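Local coordinates for protein telomere length regulator taz1 (Schizosaccharomyces pombe, PDB 4ZMI) that binds double-stranded telomeric DNA and regulates telomere length and function, represented here by its helical domain, at residues 76-81 against 100-105; 116-121 against 168-173; 151-156 against 164-169. All coordinates share one frame; numbering follows the deposited sequence. Where two conformers were deposited one is given.

Contact 1 (76-81 against 100-105); sequences IFFSYI and SIQFFT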
# COMPACT_ATOMS: atom_id res chain seq x y z
N ILE A 76 0.26 1.07 7.40
CA ILE A 76 -0.02 0.10 8.43
C ILE A 76 0.19 -1.31 7.92
O ILE A 76 -0.23 -1.63 6.81
CB ILE A 76 -1.48 0.18 8.85
CG1 ILE A 76 -1.80 1.57 9.40
CG2 ILE A 76 -1.80 -0.93 9.84
CD1 ILE A 76 -1.01 1.92 10.64
N PHE A 77 0.80 -2.17 8.73
CA PHE A 77 1.05 -3.53 8.31
C PHE A 77 0.30 -4.56 9.11
O PHE A 77 0.67 -4.89 10.24
CB PHE A 77 2.55 -3.80 8.33
CG PHE A 77 3.27 -3.05 7.28
CD1 PHE A 77 3.69 -1.75 7.51
CD2 PHE A 77 3.44 -3.60 6.02
CE1 PHE A 77 4.34 -1.04 6.52
CE2 PHE A 77 4.08 -2.92 5.01
CZ PHE A 77 4.53 -1.61 5.25
N PHE A 78 -0.75 -5.08 8.49
CA PHE A 78 -1.61 -6.05 9.15
C PHE A 78 -0.89 -7.36 9.39
O PHE A 78 -1.14 -8.04 10.40
CB PHE A 78 -2.93 -6.22 8.40
CG PHE A 78 -3.81 -5.00 8.48
CD1 PHE A 78 -3.87 -4.10 7.44
CD2 PHE A 78 -4.56 -4.75 9.62
CE1 PHE A 78 -4.66 -2.97 7.52
CE2 PHE A 78 -5.36 -3.63 9.70
CZ PHE A 78 -5.41 -2.74 8.66
N SER A 79 0.03 -7.72 8.51
CA SER A 79 0.83 -8.91 8.78
C SER A 79 1.67 -8.72 10.03
O SER A 79 1.86 -9.66 10.79
CB SER A 79 1.74 -9.25 7.60
OG SER A 79 2.68 -8.22 7.34
N TYR A 80 2.18 -7.52 10.24
CA TYR A 80 3.03 -7.25 11.39
C TYR A 80 2.20 -7.28 12.68
O TYR A 80 2.55 -7.96 13.63
CB TYR A 80 3.69 -5.90 11.20
CG TYR A 80 4.68 -5.50 12.26
CD1 TYR A 80 6.04 -5.62 12.04
CD2 TYR A 80 4.26 -4.96 13.46
CE1 TYR A 80 6.96 -5.24 12.98
CE2 TYR A 80 5.18 -4.58 14.44
CZ TYR A 80 6.52 -4.72 14.19
OH TYR A 80 7.43 -4.33 15.13
N ILE A 81 1.10 -6.54 12.68
CA ILE A 81 0.16 -6.50 13.79
C ILE A 81 -0.37 -7.88 14.16
O ILE A 81 -0.54 -8.18 15.33
CB ILE A 81 -1.01 -5.59 13.46
CG1 ILE A 81 -0.52 -4.15 13.32
CG2 ILE A 81 -2.07 -5.70 14.53
CD1 ILE A 81 -1.61 -3.17 12.97
N SER A 100 -9.10 2.28 7.24
CA SER A 100 -9.31 3.62 6.72
C SER A 100 -8.00 4.38 6.58
O SER A 100 -7.74 4.98 5.54
CB SER A 100 -10.29 4.41 7.60
OG SER A 100 -11.59 3.84 7.55
N ILE A 101 -7.18 4.37 7.63
CA ILE A 101 -5.89 5.07 7.59
C ILE A 101 -5.01 4.54 6.44
O ILE A 101 -4.39 5.31 5.70
CB ILE A 101 -5.13 4.90 8.94
CG1 ILE A 101 -5.96 5.47 10.09
CG2 ILE A 101 -3.78 5.58 8.88
CD1 ILE A 101 -5.87 4.64 11.35
N GLN A 102 -4.98 3.23 6.29
CA GLN A 102 -4.17 2.62 5.24
C GLN A 102 -4.67 3.05 3.84
O GLN A 102 -3.87 3.34 2.95
CB GLN A 102 -4.18 1.11 5.41
CG GLN A 102 -3.42 0.34 4.37
CD GLN A 102 -3.71 -1.14 4.45
OE1 GLN A 102 -4.81 -1.59 4.15
NE2 GLN A 102 -2.72 -1.92 4.88
N PHE A 103 -5.99 3.10 3.67
CA PHE A 103 -6.64 3.56 2.44
C PHE A 103 -6.08 4.91 2.04
O PHE A 103 -5.59 5.10 0.92
CB PHE A 103 -8.15 3.71 2.66
CG PHE A 103 -8.98 3.56 1.42
CD1 PHE A 103 -9.88 2.51 1.30
CD2 PHE A 103 -8.87 4.46 0.37
CE1 PHE A 103 -10.65 2.36 0.17
CE2 PHE A 103 -9.63 4.31 -0.77
CZ PHE A 103 -10.52 3.26 -0.87
N PHE A 104 -6.13 5.85 2.99
CA PHE A 104 -5.59 7.18 2.78
C PHE A 104 -4.14 7.12 2.34
O PHE A 104 -3.75 7.80 1.40
CB PHE A 104 -5.71 8.06 4.03
CG PHE A 104 -4.96 9.36 3.92
CD1 PHE A 104 -5.52 10.43 3.25
CD2 PHE A 104 -3.69 9.49 4.45
CE1 PHE A 104 -4.83 11.62 3.14
CE2 PHE A 104 -3.00 10.67 4.32
CZ PHE A 104 -3.57 11.73 3.68
N THR A 105 -3.34 6.31 3.02
CA THR A 105 -1.92 6.23 2.70
C THR A 105 -1.72 5.62 1.32
O THR A 105 -0.80 5.98 0.60
CB THR A 105 -1.12 5.49 3.78
OG1 THR A 105 -1.62 4.15 3.94
CG2 THR A 105 -1.24 6.23 5.11

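Contact 2 (116-121 against 168-173); sequences KHLTLR and LSCLPY. With MG (magnesium ion), chain B.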
# COMPACT_ATOMS: atom_id res chain seq x y z
N LYS A 116 7.28 5.20 -8.26
CA LYS A 116 7.78 4.17 -7.34
C LYS A 116 6.66 3.54 -6.51
O LYS A 116 6.71 2.37 -6.17
CB LYS A 116 8.87 4.74 -6.42
CG LYS A 116 10.21 4.94 -7.10
CD LYS A 116 11.19 5.57 -6.11
CE LYS A 116 12.56 5.76 -6.72
NZ LYS A 116 13.50 6.45 -5.79
N HIS A 117 5.66 4.34 -6.19
CA HIS A 117 4.53 3.92 -5.37
C HIS A 117 4.93 2.99 -4.21
O HIS A 117 4.41 1.89 -4.07
CB HIS A 117 3.46 3.28 -6.24
CG HIS A 117 3.09 4.12 -7.43
ND1 HIS A 117 2.48 5.35 -7.31
CD2 HIS A 117 3.25 3.90 -8.76
CE1 HIS A 117 2.28 5.86 -8.52
NE2 HIS A 117 2.73 5.00 -9.41
N LEU A 118 5.88 3.45 -3.40
CA LEU A 118 6.35 2.65 -2.26
C LEU A 118 5.21 2.26 -1.35
O LEU A 118 5.20 1.15 -0.85
CB LEU A 118 7.40 3.41 -1.45
CG LEU A 118 8.62 3.84 -2.25
CD1 LEU A 118 9.55 4.66 -1.35
CD2 LEU A 118 9.32 2.61 -2.78
N THR A 119 4.23 3.14 -1.15
CA THR A 119 3.18 2.84 -0.17
C THR A 119 2.19 1.83 -0.70
O THR A 119 1.73 0.95 0.03
CB THR A 119 2.40 4.08 0.24
OG1 THR A 119 3.31 5.12 0.59
CG2 THR A 119 1.51 3.79 1.44
N LEU A 120 1.85 1.95 -1.98
CA LEU A 120 0.98 0.95 -2.60
C LEU A 120 1.72 -0.39 -2.62
O LEU A 120 1.13 -1.44 -2.35
CB LEU A 120 0.60 1.40 -4.01
CG LEU A 120 -0.37 2.56 -3.95
CD1 LEU A 120 -0.67 3.14 -5.34
CD2 LEU A 120 -1.64 2.09 -3.29
N ARG A 121 3.02 -0.35 -2.91
CA ARG A 121 3.80 -1.58 -2.87
C ARG A 121 3.67 -2.24 -1.50
O ARG A 121 3.44 -3.46 -1.41
CB ARG A 121 5.25 -1.32 -3.21
CG ARG A 121 5.94 -2.56 -3.71
CD ARG A 121 7.42 -2.34 -3.85
NE ARG A 121 7.68 -1.15 -4.64
CZ ARG A 121 8.88 -0.64 -4.83
NH1 ARG A 121 9.93 -1.24 -4.28
NH2 ARG A 121 9.03 0.45 -5.56
N LEU A 168 11.73 -5.92 -0.10
CA LEU A 168 12.05 -5.63 1.29
C LEU A 168 12.16 -4.14 1.66
O LEU A 168 11.92 -3.75 2.80
CB LEU A 168 13.35 -6.33 1.67
CG LEU A 168 13.26 -7.85 1.61
CD1 LEU A 168 14.67 -8.45 1.63
CD2 LEU A 168 12.40 -8.38 2.79
N SER A 169 12.52 -3.31 0.69
CA SER A 169 12.66 -1.88 0.92
C SER A 169 11.32 -1.27 1.36
O SER A 169 11.30 -0.20 1.90
CB SER A 169 13.12 -1.20 -0.36
OG SER A 169 12.04 -1.21 -1.29
N CYS A 170 10.20 -1.95 1.15
CA CYS A 170 8.89 -1.44 1.54
C CYS A 170 8.23 -2.28 2.62
O CYS A 170 7.02 -2.15 2.83
CB CYS A 170 7.94 -1.41 0.32
SG CYS A 170 8.41 -0.31 -1.05
N LEU A 171 8.98 -3.17 3.27
CA LEU A 171 8.41 -4.02 4.33
C LEU A 171 9.21 -3.87 5.63
O LEU A 171 10.44 -3.67 5.59
CB LEU A 171 8.39 -5.49 3.92
CG LEU A 171 7.51 -5.85 2.72
CD1 LEU A 171 7.76 -7.28 2.36
CD2 LEU A 171 6.05 -5.68 3.08
N PRO A 172 8.52 -3.97 6.78
CA PRO A 172 9.19 -3.85 8.08
C PRO A 172 9.78 -5.21 8.43
O PRO A 172 9.75 -5.66 9.57
CB PRO A 172 8.06 -3.45 9.03
CG PRO A 172 6.85 -4.13 8.43
CD PRO A 172 7.06 -4.11 6.93
N TYR A 173 10.29 -5.88 7.40
CA TYR A 173 10.99 -7.13 7.57
C TYR A 173 12.35 -7.01 6.92
O TYR A 173 12.56 -6.18 6.01
CB TYR A 173 10.16 -8.26 6.97
CG TYR A 173 8.75 -8.25 7.49
CD1 TYR A 173 7.67 -7.96 6.64
CD2 TYR A 173 8.48 -8.49 8.84
CE1 TYR A 173 6.36 -7.94 7.12
CE2 TYR A 173 7.18 -8.48 9.33
CZ TYR A 173 6.13 -8.19 8.48
OH TYR A 173 4.85 -8.18 9.00
MG MG B . 12.84 -3.85 5.30
O HOH W 1 14.88 -4.58 4.24

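Contact 3 (151-156 against 164-169); sequences RYFGTD and SEFILS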
# COMPACT_ATOMS: atom_id res chain seq x y z
N ARG A 151 5.09 -0.12 -13.67
CA ARG A 151 5.21 1.31 -13.41
C ARG A 151 6.62 1.66 -12.94
O ARG A 151 7.22 2.61 -13.43
CB ARG A 151 4.13 1.80 -12.43
CG ARG A 151 2.72 1.75 -13.07
CD ARG A 151 1.63 2.40 -12.21
NE ARG A 151 1.81 3.85 -12.09
CZ ARG A 151 1.43 4.72 -13.03
NH1 ARG A 151 0.87 4.29 -14.17
NH2 ARG A 151 1.63 6.02 -12.84
N TYR A 152 7.17 0.85 -12.04
CA TYR A 152 8.52 1.13 -11.57
C TYR A 152 9.53 1.03 -12.71
O TYR A 152 10.22 2.01 -13.01
CB TYR A 152 8.96 0.20 -10.46
CG TYR A 152 10.34 0.54 -9.97
CD1 TYR A 152 10.51 1.47 -8.96
CD2 TYR A 152 11.46 -0.06 -10.51
CE1 TYR A 152 11.76 1.79 -8.50
CE2 TYR A 152 12.72 0.26 -10.06
CZ TYR A 152 12.87 1.20 -9.06
OH TYR A 152 14.11 1.54 -8.58
N PHE A 153 9.64 -0.15 -13.30
CA PHE A 153 10.69 -0.42 -14.29
C PHE A 153 10.39 0.14 -15.64
O PHE A 153 11.15 -0.09 -16.57
CB PHE A 153 10.92 -1.91 -14.47
CG PHE A 153 11.41 -2.58 -13.25
CD1 PHE A 153 10.64 -3.54 -12.62
CD2 PHE A 153 12.64 -2.26 -12.73
CE1 PHE A 153 11.09 -4.17 -11.47
CE2 PHE A 153 13.10 -2.88 -11.58
CZ PHE A 153 12.32 -3.84 -10.95
N GLY A 154 9.28 0.85 -15.77
CA GLY A 154 8.95 1.47 -17.05
C GLY A 154 9.41 2.91 -17.06
O GLY A 154 9.45 3.56 -18.10
N THR A 155 9.77 3.41 -15.88
CA THR A 155 10.20 4.78 -15.72
C THR A 155 11.72 4.79 -15.67
O THR A 155 12.32 4.28 -14.71
CB THR A 155 9.60 5.39 -14.44
OG1 THR A 155 8.16 5.32 -14.52
CG2 THR A 155 10.06 6.83 -14.23
N ASP A 156 12.36 5.37 -16.69
CA ASP A 156 13.79 5.14 -16.89
C ASP A 156 14.70 5.88 -15.93
O ASP A 156 15.89 5.61 -15.86
CB ASP A 156 14.19 5.41 -18.34
CG ASP A 156 13.05 5.96 -19.17
OD1 ASP A 156 12.49 7.01 -18.77
OD2 ASP A 156 12.70 5.34 -20.21
N SER A 164 14.69 -8.64 -4.51
CA SER A 164 14.83 -8.62 -3.04
C SER A 164 14.70 -7.24 -2.49
O SER A 164 14.02 -7.01 -1.49
CB SER A 164 16.21 -9.13 -2.62
OG SER A 164 16.27 -10.54 -2.69
N GLU A 165 15.40 -6.33 -3.14
CA GLU A 165 15.44 -4.94 -2.72
C GLU A 165 14.07 -4.33 -3.04
O GLU A 165 13.51 -3.60 -2.23
CB GLU A 165 16.61 -4.25 -3.43
CG GLU A 165 16.88 -2.82 -3.03
CD GLU A 165 18.29 -2.37 -3.45
OE1 GLU A 165 18.70 -2.67 -4.60
OE2 GLU A 165 18.98 -1.75 -2.61
N PHE A 166 13.50 -4.68 -4.19
CA PHE A 166 12.17 -4.20 -4.58
C PHE A 166 11.11 -4.56 -3.53
O PHE A 166 10.26 -3.76 -3.20
CB PHE A 166 11.80 -4.80 -5.95
CG PHE A 166 10.56 -4.22 -6.55
CD1 PHE A 166 10.65 -3.13 -7.42
CD2 PHE A 166 9.32 -4.75 -6.26
CE1 PHE A 166 9.52 -2.59 -7.98
CE2 PHE A 166 8.19 -4.20 -6.83
CZ PHE A 166 8.29 -3.12 -7.68
N ILE A 167 11.19 -5.77 -3.00
CA ILE A 167 10.24 -6.26 -2.01
C ILE A 167 10.51 -5.73 -0.59
O ILE A 167 9.63 -5.16 0.04
CB ILE A 167 10.27 -7.79 -1.99
CG1 ILE A 167 9.67 -8.34 -3.30
CG2 ILE A 167 9.58 -8.33 -0.72
CD1 ILE A 167 10.02 -9.78 -3.56
N LEU A 168 11.73 -5.92 -0.10
CA LEU A 168 12.05 -5.63 1.29
C LEU A 168 12.16 -4.14 1.66
O LEU A 168 11.92 -3.75 2.80
CB LEU A 168 13.35 -6.33 1.67
CG LEU A 168 13.26 -7.85 1.61
CD1 LEU A 168 14.67 -8.45 1.63
CD2 LEU A 168 12.40 -8.38 2.79
N SER A 169 12.52 -3.31 0.69
CA SER A 169 12.66 -1.88 0.92
C SER A 169 11.32 -1.27 1.36
O SER A 169 11.30 -0.20 1.90
CB SER A 169 13.12 -1.20 -0.36
OG SER A 169 12.04 -1.21 -1.29

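Contact 1 (76-81 against 100-105)
Gln102 turns its CG anti to the backbone N (chi1 178°) and runs on extended toward Phe78, whose own CG lies beside its backbone N and carries the ring back to the amide. The contact lies inside the all-helical domain of Taz1, assigned by sequence to the TRF family, where helix 95-107 meets the entry and first residue of helix 78-83. Gln102 NE2 donates a hydrogen bond of 3.2 Å to Ile76 O, arriving tilted from the carbonyl plane; the N-H...O angle of 139° makes it bent. A buried main-chain oxygen just before the Phe77 N-cap thus gains a side-chain donor. The same amide lies at the edge of the Phe78 ring, near its plane, with Phe78 CE1 3.4 Å from Gln102 NE2, and its own plane stands 79° to the ring. Lower on the side chains, Ile76 CB and Gln102 CB are 4.5 Å apart, with the CA atoms of this pair at 5.8 Å. Around them, Asp126 accepts a hydrogen bond from Phe78 N, Lys99 makes a cation-pi contact with the Phe78 ring, and Phe228 of helix 214-229 packs on Gln102. One turn on, Thr105 OG1 donates to Gln102 O at 2.6 Å.

Contact 2 (116-121 against 168-173)
Cys170, in one of two modelled conformers, pushes its sulfur into the angle between Leu118 and Arg121 at the start of helix 118-130. Leu118 CD2 lies 3.5 Å from Cys170 SG, and Arg121 CD approaches Cys170 SG to 3.6 Å, with the sulfur over one face of the guanidinium. Arg121 is bent at chi3 (-52°), which folds its head back so that NH2 donates to Lys116 O at 3.1 Å. Its NH1 is hydrogen-bonded to Phe166 O, and Phe166 also makes a cation-pi contact with the guanidinium. A leucine in place of Arg121 would probably leave the carbonyls of Lys116 and Phe166 without their guanidinium donors and the Phe166 ring without its cation, and loosen the bed of the Cys170 sulfur. Toward solvent the fit slackens: exposed Ser169 brings OG only to 3.7 Å from Arg121 NH1, obliquely to the guanidinium. The type I turn Leu168-Leu171 leads into the metal site, where Leu171 O (2.4 Å), Tyr173 O (2.5 Å), the more distant Leu168 O (2.7 Å) and a water bind magnesium. The 168-173 loop thus packs through Cys170 on Arg121 and Leu118, while its carbonyls bind the ion, which probably helps to fix its shape.

Contact 3 (151-156 against 164-169)
Tyr152 and Phe166 are the nearest residues of the two backbones, yet their CA atoms stand 9.5 Å apart, so the end of helix 137-154 and the short helix 163-168 meet through side chains alone. Three rings make the aromatic cluster between these consecutive helices. Phe166 reaches across with CG anti to its main-chain nitrogen (chi1 -171°) and turns its CE1 corner to Tyr152, lying 3.8 Å from Tyr152 CB. The pair is T-shaped: the edge of Phe166 points at the face of Tyr152, the planes are 85° apart and the ring centroids are separated by 5.6 Å. Against Phe153 the same ring is set quite differently. Those planes are within 24° of parallel but slid so far that overlap is slight, and Phe153 CZ touches Phe166 CD1 at 4.0 Å. Ile200 of helix 192-203 packs on both phenylalanines, and the Tyr152 hydroxyl is tied to Pro159 O in the connecting loop. Without any hydrogen bond across the two segments, cohesion probably rests on apolar burial and on the weakly positive C-H rim of Phe166 facing the pi cloud of Tyr152.

Contact 2 lies between contacts 1 and 3, which do not touch, their centres 21 Å apart, and it adjoins both. Contacts 1 and 2 are centred about 8 and 7 Å from the centre of the chain, contact 3 about 14 Å: contact 3 is buried but peripheral, while contact 2 is central yet has an exposed edge at Ser169. Toward contact 1 the bridge is polar, Tyr173 OH meeting Ser79 OG at 2.7 Å; toward contact 3 it runs through His117 NE2 to Arg151 NE, and Arg121 belongs to both neighbourhoods. Contacts 2 and 3 also share Leu168 and Ser169. Chemistry shifts with place: an amide serves a buried carbonyl in contact 1, sulfur, guanidinium and a nearby metal mark contact 2, and aromatic side chains join contact 3.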